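Local atomic coordinates of hypothetical NUDIX hydrolase (Listeria monocytogenes, PDB entry 3SON), a protein that is probably a metal-dependent Nudix hydrolase, a family that typically cleaves nucleoside diphosphates linked to another group; its substrate is not established. Residues E56-D61 with Y102-S107; Q34-G39 with R52-E57; V10-K15 with F93-T98; F22-R27 with R114-E119. All coordinates share one frame; numbering follows the deposited sequence.

Contact 1 (E56-D61 with Y102-S107); sequences EELNLD and YQVTLS. With CA (calcium ion), chain C.
Asn59 reaches across to Thr105 just after helix 46-58 ends. Its chain can be followed atom by atom. CB lies 3.3 Å from Thr105 OG1. CG is anti to the carbonyl carbon (chi1 -71°), which carries the amide to Thr105 O. At the tip, ND2 donates to Thr105 O at 3.0 Å. The oxygen lies close to the plane of the Asn59 amide, but ND2 stands well above the carbonyl plane of Thr105. In return, Thr105 N donates to Leu58 O at 3.1 Å. A water links Glu57 O to Ser107 N. Apolar side chains pack beside these bonds: Leu58 CD2 meets Leu106 CD2 at 3.9 Å, and Leu60 CD2 lies as far from Val104 CG2. Leu97 adds to this layer. Asn59 has positive phi and fills the position of the last glycine in the usual Nudix box. Donors from the 102-107 loop, direct or through water, would be expected to offset the partial negative charge at this helix end, near the calcium ligand Glu57.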
loop_
_atom_site.group_PDB
_atom_site.type_symbol
_atom_site.label_atom_id
_atom_site.label_comp_id
_atom_site.label_asym_id
_atom_site.label_seq_id
_atom_site.Cartn_x
_atom_site.Cartn_y
_atom_site.Cartn_z
ATOM N N GLU A 56 -13.669 -3.491 19.781
ATOM C CA GLU A 56 -12.755 -4.238 20.600
ATOM C C GLU A 56 -11.626 -3.311 21.075
ATOM O O GLU A 56 -11.289 -3.279 22.251
ATOM C CB GLU A 56 -12.157 -5.447 19.845
ATOM C CG GLU A 56 -13.173 -6.537 19.440
ATOM C CD GLU A 56 -12.547 -7.739 18.688
ATOM O OE1 GLU A 56 -11.349 -7.653 18.306
ATOM O OE2 GLU A 56 -13.258 -8.778 18.481
ATOM N N GLU A 57 -11.074 -2.518 20.174
ATOM C CA GLU A 57 -9.877 -1.763 20.547
ATOM C C GLU A 57 -10.133 -0.504 21.357
ATOM O O GLU A 57 -9.254 -0.094 22.121
ATOM C CB GLU A 57 -9.041 -1.437 19.301
ATOM C CG GLU A 57 -8.504 -2.684 18.595
ATOM C CD GLU A 57 -7.395 -2.380 17.621
ATOM O OE1 GLU A 57 -6.745 -1.310 17.765
ATOM O OE2 GLU A 57 -7.160 -3.190 16.696
ATOM N N LEU A 58 -11.292 0.132 21.168
ATOM C CA LEU A 58 -11.656 1.398 21.826
ATOM C C LEU A 58 -12.743 1.302 22.912
ATOM O O LEU A 58 -13.085 2.298 23.557
ATOM C CB LEU A 58 -12.044 2.443 20.715
ATOM C CG LEU A 58 -11.035 2.553 19.600
ATOM C CD1 LEU A 58 -11.518 3.529 18.541
ATOM C CD2 LEU A 58 -9.681 3.005 20.106
ATOM N N ASN A 59 -13.194 0.070 23.166
ATOM C CA ASN A 59 -14.219 -0.265 24.147
ATOM C C ASN A 59 -15.423 0.680 24.101
ATOM O O ASN A 59 -15.795 1.302 25.093
ATOM C CB ASN A 59 -13.582 -0.392 25.525
ATOM C CG ASN A 59 -12.718 -1.632 25.629
ATOM O OD1 ASN A 59 -13.219 -2.756 25.603
ATOM N ND2 ASN A 59 -11.411 -1.442 25.667
ATOM N N LEU A 60 -16.019 0.763 22.925
ATOM C CA LEU A 60 -17.105 1.721 22.650
ATOM C C LEU A 60 -18.479 1.079 22.805
ATOM O O LEU A 60 -18.630 -0.097 22.544
ATOM C CB LEU A 60 -17.047 2.215 21.197
ATOM C CG LEU A 60 -15.798 2.807 20.555
ATOM C CD1 LEU A 60 -15.962 2.852 19.025
ATOM C CD2 LEU A 60 -15.523 4.183 21.124
ATOM N N ASP A 61 -19.485 1.877 23.165
ATOM C CA ASP A 61 -20.897 1.435 23.099
ATOM C C ASP A 61 -21.251 0.980 21.649
ATOM O O ASP A 61 -20.358 0.823 20.813
ATOM C CB ASP A 61 -21.830 2.553 23.586
ATOM C CG ASP A 61 -21.736 3.814 22.735
ATOM O OD1 ASP A 61 -21.296 4.854 23.271
ATOM O OD2 ASP A 61 -22.088 3.766 21.534
ATOM N N TYR A 102 -14.358 10.804 25.265
ATOM C CA TYR A 102 -14.224 10.575 26.720
ATOM C C TYR A 102 -14.546 9.148 27.122
ATOM O O TYR A 102 -14.131 8.691 28.186
ATOM C CB TYR A 102 -15.127 11.503 27.552
ATOM C CG TYR A 102 -14.826 12.996 27.470
ATOM C CD1 TYR A 102 -13.645 13.475 26.885
ATOM C CD2 TYR A 102 -15.713 13.933 28.035
ATOM C CE1 TYR A 102 -13.381 14.838 26.817
ATOM C CE2 TYR A 102 -15.454 15.296 27.981
ATOM C CZ TYR A 102 -14.286 15.749 27.375
ATOM O OH TYR A 102 -14.017 17.101 27.320
ATOM N N GLN A 103 -15.331 8.460 26.309
ATOM C CA GLN A 103 -15.738 7.109 26.619
ATOM C C GLN A 103 -14.728 6.047 26.190
ATOM O O GLN A 103 -14.876 4.882 26.544
ATOM C CB GLN A 103 -17.066 6.795 25.958
ATOM C CG GLN A 103 -18.213 7.615 26.513
ATOM C CD GLN A 103 -19.501 7.352 25.777
ATOM O OE1 GLN A 103 -20.183 6.353 26.029
ATOM N NE2 GLN A 103 -19.852 8.249 24.865
ATOM N N VAL A 104 -13.742 6.432 25.392
ATOM C CA VAL A 104 -12.796 5.510 24.839
ATOM C C VAL A 104 -11.851 4.961 25.922
ATOM O O VAL A 104 -11.325 5.732 26.723
ATOM C CB VAL A 104 -11.960 6.225 23.740
ATOM C CG1 VAL A 104 -10.867 5.307 23.227
ATOM C CG2 VAL A 104 -12.874 6.700 22.581
ATOM N N THR A 105 -11.730 3.652 26.013
ATOM C CA THR A 105 -10.707 3.021 26.885
ATOM C C THR A 105 -10.002 1.970 26.027
ATOM O O THR A 105 -10.604 1.368 25.139
ATOM C CB THR A 105 -11.269 2.422 28.239
ATOM O OG1 THR A 105 -12.163 1.334 28.001
ATOM C CG2 THR A 105 -12.041 3.526 29.129
ATOM N N LEU A 106 -8.726 1.733 26.294
ATOM C CA LEU A 106 -7.964 0.833 25.428
ATOM C C LEU A 106 -7.878 -0.579 26.007
ATOM O O LEU A 106 -8.110 -0.751 27.165
ATOM C CB LEU A 106 -6.574 1.408 25.213
ATOM C CG LEU A 106 -6.561 2.788 24.563
ATOM C CD1 LEU A 106 -5.143 3.336 24.361
ATOM C CD2 LEU A 106 -7.328 2.646 23.258
ATOM N N SER A 107 -7.683 -1.550 25.120
ATOM C CA SER A 107 -7.377 -2.921 25.497
ATOM C C SER A 107 -5.924 -3.029 25.925
ATOM O O SER A 107 -5.128 -2.072 25.771
ATOM C CB SER A 107 -7.656 -3.886 24.340
ATOM O OG SER A 107 -6.686 -3.810 23.318
HETATM CA CA CA C . -7.337 -5.809 16.295
HETATM O O HOH W 1 -8.336 -7.244 17.545
HETATM O O HOH W 2 -6.710 -1.186 22.365
HETATM O O HOH W 3 -5.388 -7.300 15.249
#

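Contact 2 (Q34-G39 with R52-E57); sequences QFVAGG and RESIEE. With CA (calcium ion), chain C.
Val36, Glu57 and Glu53 carry most of this contact between a strand and the Nudix-box helix. Val36 turns its side chain to the helix. Its CG1, anti to the backbone N (chi1 166°), rests 3.8 Å from Glu53 O. Its CG2 passes alongside Glu57 OE1, and the two side chains run in opposite directions. Glu57 OE2 accepts a hydrogen bond from Ala37 N at 3.1 Å, met from above the carboxylate plane, and also binds the calcium ion at 2.7 Å. Glu53 bends at chi2 (-73°), which brings its carboxylate against Gly38, with CD 3.5 Å from Gly38 CA. Its OE1 binds calcium at 2.3 Å, as does Ala37 O at 2.3 Å, and two waters are further ligands. The other oxygen, Glu53 OE2, takes a salt bridge from Arg52 NH1 at 2.8 Å. The same NH1 also pairs with Glu56 OE2, while Arg52 NE pairs with Glu44, so the arginine braces a metal ligand from the second shell. Arg52 NH2 adds a weak bond to Gly39 O. Strand 33-39 lies between strands 7-15 and 20-27 here: Val36 also packs on Val10 and Leu25, and Ser54 of helix 46-58 touches Val10.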
loop_
_atom_site.group_PDB
_atom_site.type_symbol
_atom_site.label_atom_id
_atom_site.label_comp_id
_atom_site.label_asym_id
_atom_site.label_seq_id
_atom_site.Cartn_x
_atom_site.Cartn_y
_atom_site.Cartn_z
ATOM N N GLN A 34 0.267 2.880 15.732
ATOM C CA GLN A 34 -0.601 2.340 14.676
ATOM C C GLN A 34 -2.061 2.785 14.837
ATOM O O GLN A 34 -2.487 3.395 15.851
ATOM C CB GLN A 34 -0.573 0.776 14.667
ATOM C CG GLN A 34 -1.128 0.168 15.987
ATOM C CD GLN A 34 -0.902 -1.328 16.194
ATOM O OE1 GLN A 34 -1.140 -1.828 17.314
ATOM N NE2 GLN A 34 -0.563 -2.070 15.114
ATOM N N PHE A 35 -2.850 2.460 13.825
ATOM C CA PHE A 35 -4.289 2.624 13.871
ATOM C C PHE A 35 -4.979 1.324 14.326
ATOM O O PHE A 35 -4.293 0.375 14.709
ATOM C CB PHE A 35 -4.815 3.099 12.506
ATOM C CG PHE A 35 -4.311 4.473 12.089
ATOM C CD1 PHE A 35 -4.509 5.566 12.879
ATOM C CD2 PHE A 35 -3.741 4.684 10.808
ATOM C CE1 PHE A 35 -4.086 6.847 12.452
ATOM C CE2 PHE A 35 -3.269 5.929 10.398
ATOM C CZ PHE A 35 -3.444 7.021 11.218
ATOM N N VAL A 36 -6.306 1.371 14.439
ATOM C CA VAL A 36 -7.113 0.208 14.712
ATOM C C VAL A 36 -6.892 -0.761 13.547
ATOM O O VAL A 36 -6.909 -0.369 12.384
ATOM C CB VAL A 36 -8.603 0.588 14.879
ATOM C CG1 VAL A 36 -9.544 -0.632 14.841
ATOM C CG2 VAL A 36 -8.836 1.368 16.121
ATOM N N ALA A 37 -6.635 -2.036 13.835
ATOM C CA ALA A 37 -6.365 -2.998 12.730
ATOM C C ALA A 37 -6.857 -4.372 13.121
ATOM O O ALA A 37 -6.780 -4.754 14.310
ATOM C CB ALA A 37 -4.865 -3.060 12.407
ATOM N N GLY A 38 -7.311 -5.143 12.157
ATOM C CA GLY A 38 -7.703 -6.506 12.452
ATOM C C GLY A 38 -8.116 -7.259 11.231
ATOM O O GLY A 38 -8.463 -6.663 10.229
ATOM N N GLY A 39 -8.285 -8.558 11.357
ATOM C CA GLY A 39 -8.666 -9.357 10.231
ATOM C C GLY A 39 -10.127 -9.809 10.247
ATOM O O GLY A 39 -10.782 -9.874 11.310
ATOM N N ARG A 52 -16.468 -4.184 14.439
ATOM C CA ARG A 52 -16.054 -5.086 15.529
ATOM C C ARG A 52 -14.710 -4.702 16.096
ATOM O O ARG A 52 -14.570 -4.639 17.335
ATOM C CB ARG A 52 -16.033 -6.545 15.076
ATOM C CG ARG A 52 -15.711 -7.529 16.237
ATOM C CD ARG A 52 -15.675 -9.023 15.807
ATOM N NE ARG A 52 -15.007 -9.208 14.519
ATOM C CZ ARG A 52 -13.692 -9.135 14.335
ATOM N NH1 ARG A 52 -12.863 -8.944 15.382
ATOM N NH2 ARG A 52 -13.187 -9.253 13.102
ATOM N N GLU A 53 -13.740 -4.453 15.204
ATOM C CA GLU A 53 -12.356 -4.169 15.624
ATOM C C GLU A 53 -12.300 -2.842 16.351
ATOM O O GLU A 53 -11.521 -2.672 17.307
ATOM C CB GLU A 53 -11.407 -4.169 14.433
ATOM C CG GLU A 53 -11.224 -5.556 13.876
ATOM C CD GLU A 53 -10.355 -6.481 14.777
ATOM O OE1 GLU A 53 -9.558 -5.953 15.584
ATOM O OE2 GLU A 53 -10.432 -7.729 14.598
ATOM N N SER A 54 -13.057 -1.874 15.850
ATOM C CA SER A 54 -13.168 -0.581 16.472
ATOM C C SER A 54 -13.753 -0.714 17.869
ATOM O O SER A 54 -13.247 -0.100 18.817
ATOM C CB SER A 54 -14.022 0.363 15.597
ATOM O OG SER A 54 -13.318 0.578 14.375
ATOM N N ILE A 55 -14.843 -1.459 18.016
ATOM C CA ILE A 55 -15.397 -1.737 19.347
ATOM C C ILE A 55 -14.404 -2.490 20.287
ATOM O O ILE A 55 -14.300 -2.155 21.445
ATOM C CB ILE A 55 -16.700 -2.557 19.249
ATOM C CG1 ILE A 55 -17.821 -1.784 18.537
ATOM C CG2 ILE A 55 -17.087 -2.998 20.656
ATOM C CD1 ILE A 55 -18.959 -2.657 18.003
ATOM N N GLU A 56 -13.669 -3.491 19.781
ATOM C CA GLU A 56 -12.755 -4.238 20.600
ATOM C C GLU A 56 -11.626 -3.311 21.075
ATOM O O GLU A 56 -11.289 -3.279 22.251
ATOM C CB GLU A 56 -12.157 -5.447 19.845
ATOM C CG GLU A 56 -13.173 -6.537 19.440
ATOM C CD GLU A 56 -12.547 -7.739 18.688
ATOM O OE1 GLU A 56 -11.349 -7.653 18.306
ATOM O OE2 GLU A 56 -13.258 -8.778 18.481
ATOM N N GLU A 57 -11.074 -2.518 20.174
ATOM C CA GLU A 57 -9.877 -1.763 20.547
ATOM C C GLU A 57 -10.133 -0.504 21.357
ATOM O O GLU A 57 -9.254 -0.094 22.121
ATOM C CB GLU A 57 -9.041 -1.437 19.301
ATOM C CG GLU A 57 -8.504 -2.684 18.595
ATOM C CD GLU A 57 -7.395 -2.380 17.621
ATOM O OE1 GLU A 57 -6.745 -1.310 17.765
ATOM O OE2 GLU A 57 -7.160 -3.190 16.696
HETATM CA CA CA C . -7.337 -5.809 16.295
HETATM O O HOH W 4 -4.311 -1.714 16.556
HETATM O O HOH W 1 -8.336 -7.244 17.545
HETATM O O HOH W 3 -5.388 -7.300 15.249
#

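Contact 3 (V10-K15 with F93-T98); sequences VIPFIK and FAIDLT
Val10 to Phe13 pair with Phe93 to Asp96 as parallel strands, Val10 beside Phe93 and Phe13 beside Asp96. The segment axes are 26° apart. This pairing lies within the mixed sheet of the Nudix fold, which is packed between helices. Backbone bonds alternate along it: Ile11 N donates to Phe93 O at 2.8 Å, Ile95 N to Ile11 O, Phe13 N to Ile95 O, and Leu97 N to Phe13 O at 2.9 Å. Val10, Pro12, Phe93 and Ile95 share one face. There Ile95 CG2 meets Val10 CG1 at 3.8 Å and Pro12 CB at 4.0 Å. Val10 and Phe93 also reach Ala50 of helix 46-58. Ile11, Phe13, Ala94 and Asp96 share the other face, where helix 128-142 packs. The Phe13 ring leans over the neighbouring strand because CG sits between the backbone N and the carbonyl carbon (chi1 67°). Asp96 CA lies over one face of the ring, 4.0 Å from its centroid, in a CH-pi contact. Ala94 CB meets the ring edge at CE1, 3.8 Å away. Beyond Asp96 the second strand gives way to an Asx turn, in which Asp96 OD1 accepts from Thr98 N at 3.0 Å. The turn brings the threonine hydroxyl to the first strand, where Lys15 N donates to Thr98 OG1 at 2.9 Å in a nearly straight bond of 173°.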
loop_
_atom_site.group_PDB
_atom_site.type_symbol
_atom_site.label_atom_id
_atom_site.label_comp_id
_atom_site.label_asym_id
_atom_site.label_seq_id
_atom_site.Cartn_x
_atom_site.Cartn_y
_atom_site.Cartn_z
ATOM N N VAL A 10 -8.653 1.150 10.604
ATOM C CA VAL A 10 -9.632 2.178 11.030
ATOM C C VAL A 10 -8.959 3.353 11.746
ATOM O O VAL A 10 -8.240 3.149 12.729
ATOM C CB VAL A 10 -10.689 1.595 11.966
ATOM C CG1 VAL A 10 -11.727 2.628 12.276
ATOM C CG2 VAL A 10 -11.333 0.343 11.382
ATOM N N ILE A 11 -9.147 4.571 11.206
ATOM C CA ILE A 11 -8.493 5.773 11.699
ATOM C C ILE A 11 -9.501 6.548 12.529
ATOM O O ILE A 11 -10.485 7.044 11.996
ATOM C CB ILE A 11 -8.016 6.675 10.542
ATOM C CG1 ILE A 11 -7.032 5.919 9.637
ATOM C CG2 ILE A 11 -7.364 8.005 11.043
ATOM C CD1 ILE A 11 -6.632 6.693 8.400
ATOM N N PRO A 12 -9.284 6.648 13.844
ATOM C CA PRO A 12 -10.196 7.520 14.644
ATOM C C PRO A 12 -9.879 8.991 14.394
ATOM O O PRO A 12 -8.714 9.336 14.121
ATOM C CB PRO A 12 -9.806 7.177 16.093
ATOM C CG PRO A 12 -8.908 5.997 15.998
ATOM C CD PRO A 12 -8.204 6.121 14.683
ATOM N N PHE A 13 -10.893 9.873 14.418
ATOM C CA PHE A 13 -10.637 11.313 14.334
ATOM C C PHE A 13 -11.649 12.111 15.158
ATOM O O PHE A 13 -12.730 11.604 15.491
ATOM C CB PHE A 13 -10.639 11.834 12.893
ATOM C CG PHE A 13 -11.974 11.779 12.239
ATOM C CD1 PHE A 13 -12.404 10.619 11.609
ATOM C CD2 PHE A 13 -12.844 12.882 12.281
ATOM C CE1 PHE A 13 -13.624 10.564 11.014
ATOM C CE2 PHE A 13 -14.069 12.836 11.668
ATOM C CZ PHE A 13 -14.492 11.684 11.061
ATOM N N ILE A 14 -11.269 13.351 15.516
ATOM C CA ILE A 14 -12.160 14.247 16.274
ATOM C C ILE A 14 -12.073 15.613 15.645
ATOM O O ILE A 14 -11.005 16.008 15.161
ATOM C CB ILE A 14 -11.813 14.378 17.770
ATOM C CG1 ILE A 14 -10.340 14.734 17.954
ATOM C CG2 ILE A 14 -12.114 13.100 18.522
ATOM C CD1 ILE A 14 -9.915 14.883 19.417
ATOM N N LYS A 15 -13.207 16.310 15.607
ATOM C CA LYS A 15 -13.250 17.724 15.230
ATOM C C LYS A 15 -13.039 18.618 16.454
ATOM O O LYS A 15 -13.821 18.564 17.395
ATOM C CB LYS A 15 -14.601 18.073 14.615
ATOM C CG LYS A 15 -14.598 19.429 13.897
ATOM C CD LYS A 15 -16.004 19.915 13.496
ATOM C CE LYS A 15 -15.979 20.762 12.236
ATOM N NZ LYS A 15 -14.831 21.711 12.188
ATOM N N PHE A 93 -10.816 2.661 6.844
ATOM C CA PHE A 93 -12.009 3.375 7.333
ATOM C C PHE A 93 -11.671 4.493 8.299
ATOM O O PHE A 93 -10.561 4.578 8.752
ATOM C CB PHE A 93 -12.986 2.400 8.059
ATOM C CG PHE A 93 -13.455 1.255 7.239
ATOM C CD1 PHE A 93 -12.659 0.155 7.035
ATOM C CD2 PHE A 93 -14.702 1.289 6.634
ATOM C CE1 PHE A 93 -13.090 -0.901 6.279
ATOM C CE2 PHE A 93 -15.139 0.206 5.860
ATOM C CZ PHE A 93 -14.312 -0.844 5.642
ATOM N N ALA A 94 -12.673 5.255 8.725
ATOM C CA ALA A 94 -12.481 6.294 9.720
ATOM C C ALA A 94 -13.669 6.401 10.635
ATOM O O ALA A 94 -14.779 6.073 10.254
ATOM C CB ALA A 94 -12.221 7.610 9.035
ATOM N N ILE A 95 -13.427 6.745 11.902
ATOM C CA ILE A 95 -14.478 6.796 12.847
ATOM C C ILE A 95 -14.446 8.111 13.534
ATOM O O ILE A 95 -13.374 8.516 14.026
ATOM C CB ILE A 95 -14.393 5.553 13.807
ATOM C CG1 ILE A 95 -15.507 5.546 14.873
ATOM C CG2 ILE A 95 -13.007 5.398 14.483
ATOM C CD1 ILE A 95 -15.648 4.177 15.493
ATOM N N ASP A 96 -15.620 8.767 13.586
ATOM C CA ASP A 96 -15.742 10.057 14.259
ATOM C C ASP A 96 -16.017 9.869 15.717
ATOM O O ASP A 96 -17.120 9.460 16.087
ATOM C CB ASP A 96 -16.868 10.891 13.584
ATOM C CG ASP A 96 -16.902 12.363 14.018
ATOM O OD1 ASP A 96 -16.189 12.761 14.978
ATOM O OD2 ASP A 96 -17.648 13.155 13.347
ATOM N N LEU A 97 -15.057 10.227 16.576
ATOM C CA LEU A 97 -15.274 10.141 18.004
ATOM C C LEU A 97 -15.378 11.515 18.668
ATOM O O LEU A 97 -15.169 11.615 19.882
ATOM C CB LEU A 97 -14.170 9.342 18.663
ATOM C CG LEU A 97 -13.848 7.946 18.053
ATOM C CD1 LEU A 97 -12.608 7.350 18.694
ATOM C CD2 LEU A 97 -15.015 6.997 18.186
ATOM N N THR A 98 -15.791 12.541 17.911
ATOM C CA THR A 98 -15.937 13.909 18.434
ATOM C C THR A 98 -16.880 13.942 19.656
ATOM O O THR A 98 -16.610 14.637 20.664
ATOM C CB THR A 98 -16.452 14.877 17.340
ATOM O OG1 THR A 98 -15.584 14.813 16.195
ATOM C CG2 THR A 98 -16.522 16.334 17.877
#

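Contact 4 (F22-R27 with R114-E119); sequences FGVLHR and RWVSYE
Phe22 and Val24 form antiparallel hydrogen-bonded pairs with Val116 and Arg114. Phe22 N donates to Val116 O at 2.8 Å, and Val116 N donates back to Phe22 O. Val24 N and Arg114 O pair at 2.9 Å, and Arg114 N and Val24 O complete the set. Gly23 and Trp115 make the non-hydrogen-bonded pair between them. Trp115 CA and Gly23 CA add C-H...O contacts to Phe22 O and Arg114 O respectively. Strand 110-116 thereby joins the mixed sheet of the Nudix fold along strand 20-27 and leads into helix 118-124, where Ser117 is the N-cap, its hydroxyl bonded to Ser120 N. Aromatic contacts lie on both faces. Trp115 CG sits beside its backbone N (chi1 -73°), which lays the six-membered end of the indole against the glycine backbone, CZ3 3.3 Å from Gly23 N. The indole also reaches Pro12 and Ile14. On the other face, Tyr118 N lies at the edge of the Phe22 ring, 3.7 Å from Phe22 CD2. Phe22 CE2 touches Tyr118 CB at 3.8 Å, and both side chains reach Asn138 of helix 128-142. Among aliphatic contacts, Val24 CG1 is 4.2 Å from Val116 CG2, and Val24 CG2 is 4.1 Å from Arg114 CB, whose guanidinium turns off to Glu112.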
loop_
_atom_site.group_PDB
_atom_site.type_symbol
_atom_site.label_atom_id
_atom_site.label_comp_id
_atom_site.label_asym_id
_atom_site.label_seq_id
_atom_site.Cartn_x
_atom_site.Cartn_y
_atom_site.Cartn_z
ATOM N N PHE A 22 -6.293 13.372 14.989
ATOM C CA PHE A 22 -6.303 11.996 14.576
ATOM C C PHE A 22 -5.732 11.152 15.717
ATOM O O PHE A 22 -4.780 11.559 16.421
ATOM C CB PHE A 22 -5.469 11.849 13.300
ATOM C CG PHE A 22 -5.972 12.698 12.167
ATOM C CD1 PHE A 22 -7.030 12.237 11.411
ATOM C CD2 PHE A 22 -5.470 13.953 11.922
ATOM C CE1 PHE A 22 -7.574 13.001 10.415
ATOM C CE2 PHE A 22 -5.969 14.720 10.882
ATOM C CZ PHE A 22 -7.053 14.260 10.164
ATOM N N GLY A 23 -6.362 10.019 15.915
ATOM C CA GLY A 23 -6.083 9.163 17.014
ATOM C C GLY A 23 -5.075 8.056 16.639
ATOM O O GLY A 23 -5.287 7.288 15.715
ATOM N N VAL A 24 -3.905 8.086 17.267
ATOM C CA VAL A 24 -2.922 7.031 17.033
ATOM C C VAL A 24 -2.697 6.280 18.324
ATOM O O VAL A 24 -2.753 6.857 19.400
ATOM C CB VAL A 24 -1.579 7.564 16.524
ATOM C CG1 VAL A 24 -1.775 8.348 15.239
ATOM C CG2 VAL A 24 -0.931 8.525 17.530
ATOM N N LEU A 25 -2.357 4.997 18.184
ATOM C CA LEU A 25 -2.240 4.064 19.322
ATOM C C LEU A 25 -0.845 3.582 19.456
ATOM O O LEU A 25 -0.254 3.173 18.473
ATOM C CB LEU A 25 -3.166 2.866 19.107
ATOM C CG LEU A 25 -4.685 3.144 18.995
ATOM C CD1 LEU A 25 -5.442 1.936 18.428
ATOM C CD2 LEU A 25 -5.288 3.470 20.351
ATOM N N HIS A 26 -0.319 3.644 20.678
ATOM C CA HIS A 26 0.982 3.172 20.922
ATOM C C HIS A 26 0.868 1.788 21.486
ATOM O O HIS A 26 0.028 1.521 22.345
ATOM C CB HIS A 26 1.666 4.077 21.877
ATOM C CG HIS A 26 3.102 3.743 22.045
ATOM N ND1 HIS A 26 3.547 2.991 23.090
ATOM C CD2 HIS A 26 4.213 4.100 21.303
ATOM C CE1 HIS A 26 4.885 2.818 22.962
ATOM N NE2 HIS A 26 5.301 3.515 21.886
ATOM N N ARG A 27 1.671 0.862 20.952
ATOM C CA ARG A 27 1.619 -0.507 21.432
ATOM C C ARG A 27 2.253 -0.743 22.839
ATOM O O ARG A 27 3.248 -0.092 23.261
ATOM C CB ARG A 27 2.297 -1.445 20.446
ATOM C CG ARG A 27 1.486 -1.628 19.158
ATOM C CD ARG A 27 2.056 -2.818 18.382
ATOM N NE ARG A 27 1.892 -4.122 19.063
ATOM C CZ ARG A 27 0.791 -4.840 18.989
ATOM N NH1 ARG A 27 -0.280 -4.367 18.343
ATOM N NH2 ARG A 27 0.712 -6.026 19.607
ATOM N N ARG A 114 -3.204 8.787 21.446
ATOM C CA ARG A 114 -2.832 10.170 21.342
ATOM C C ARG A 114 -3.561 10.848 20.179
ATOM O O ARG A 114 -3.597 10.339 19.051
ATOM C CB ARG A 114 -1.303 10.259 21.183
ATOM C CG ARG A 114 -0.748 11.672 21.363
ATOM C CD ARG A 114 0.717 11.676 20.939
ATOM N NE ARG A 114 1.587 11.142 21.992
ATOM C CZ ARG A 114 2.918 11.067 21.934
ATOM N NH1 ARG A 114 3.599 11.510 20.883
ATOM N NH2 ARG A 114 3.603 10.576 22.970
ATOM N N TRP A 115 -4.159 11.989 20.491
ATOM C CA TRP A 115 -4.896 12.817 19.537
ATOM C C TRP A 115 -3.924 13.867 19.037
ATOM O O TRP A 115 -3.396 14.691 19.832
ATOM C CB TRP A 115 -6.052 13.496 20.263
ATOM C CG TRP A 115 -7.137 12.569 20.596
ATOM C CD1 TRP A 115 -7.543 12.153 21.836
ATOM C CD2 TRP A 115 -7.977 11.865 19.661
ATOM N NE1 TRP A 115 -8.571 11.240 21.739
ATOM C CE2 TRP A 115 -8.859 11.024 20.442
ATOM C CE3 TRP A 115 -8.061 11.817 18.274
ATOM C CZ2 TRP A 115 -9.801 10.181 19.854
ATOM C CZ3 TRP A 115 -8.981 10.938 17.703
ATOM C CH2 TRP A 115 -9.867 10.184 18.477
ATOM N N VAL A 116 -3.586 13.798 17.744
ATOM C CA VAL A 116 -2.494 14.569 17.173
ATOM C C VAL A 116 -2.926 15.213 15.859
ATOM O O VAL A 116 -3.884 14.796 15.231
ATOM C CB VAL A 116 -1.276 13.645 16.908
ATOM C CG1 VAL A 116 -0.763 13.065 18.231
ATOM C CG2 VAL A 116 -1.663 12.498 15.961
ATOM N N SER A 117 -2.183 16.226 15.422
ATOM C CA SER A 117 -2.477 16.847 14.154
ATOM C C SER A 117 -2.117 15.894 13.014
ATOM O O SER A 117 -1.430 14.912 13.199
ATOM C CB SER A 117 -1.651 18.102 13.970
ATOM O OG SER A 117 -0.300 17.739 13.831
ATOM N N TYR A 118 -2.598 16.215 11.835
ATOM C CA TYR A 118 -2.239 15.472 10.648
ATOM C C TYR A 118 -0.740 15.259 10.557
ATOM O O TYR A 118 -0.201 14.119 10.459
ATOM C CB TYR A 118 -2.777 16.193 9.389
ATOM C CG TYR A 118 -2.319 15.555 8.104
ATOM C CD1 TYR A 118 -2.899 14.381 7.638
ATOM C CD2 TYR A 118 -1.247 16.062 7.392
ATOM C CE1 TYR A 118 -2.419 13.731 6.491
ATOM C CE2 TYR A 118 -0.799 15.455 6.226
ATOM C CZ TYR A 118 -1.410 14.321 5.754
ATOM O OH TYR A 118 -0.954 13.699 4.601
ATOM N N GLU A 119 -0.026 16.368 10.628
ATOM C CA GLU A 119 1.402 16.358 10.398
ATOM C C GLU A 119 2.111 15.554 11.474
ATOM O O GLU A 119 3.024 14.773 11.171
ATOM C CB GLU A 119 1.890 17.810 10.260
ATOM C CG GLU A 119 1.225 18.519 9.078
ATOM C CD GLU A 119 -0.173 19.130 9.327
ATOM O OE1 GLU A 119 -0.713 19.142 10.481
ATOM O OE2 GLU A 119 -0.740 19.681 8.327
#

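Overall arrangement
From the N terminus, strand 7-15 opens contact 3, which closes only at 93-98. Strand 20-27 opens contact 4, closed later still at 114-119, so contacts 3 and 4 cross. Contact 2 is short-range, from 34-39 to 52-57, and falls within the spans of both. Contact 1 starts where contact 2 ends, sharing Glu56 and Glu57, and runs to 102-107. It lies within contact 4 but crosses contact 3. Contacts 3 and 4 build the sheet on either side of the 7-15 and 20-27 pair. Contact 2 fixes helix 46-58 to that sheet at the calcium ion, and contact 1 ties its end to the loop before strand 110-116. Leu97 and Leu60 pack where contacts 1 and 3 meet.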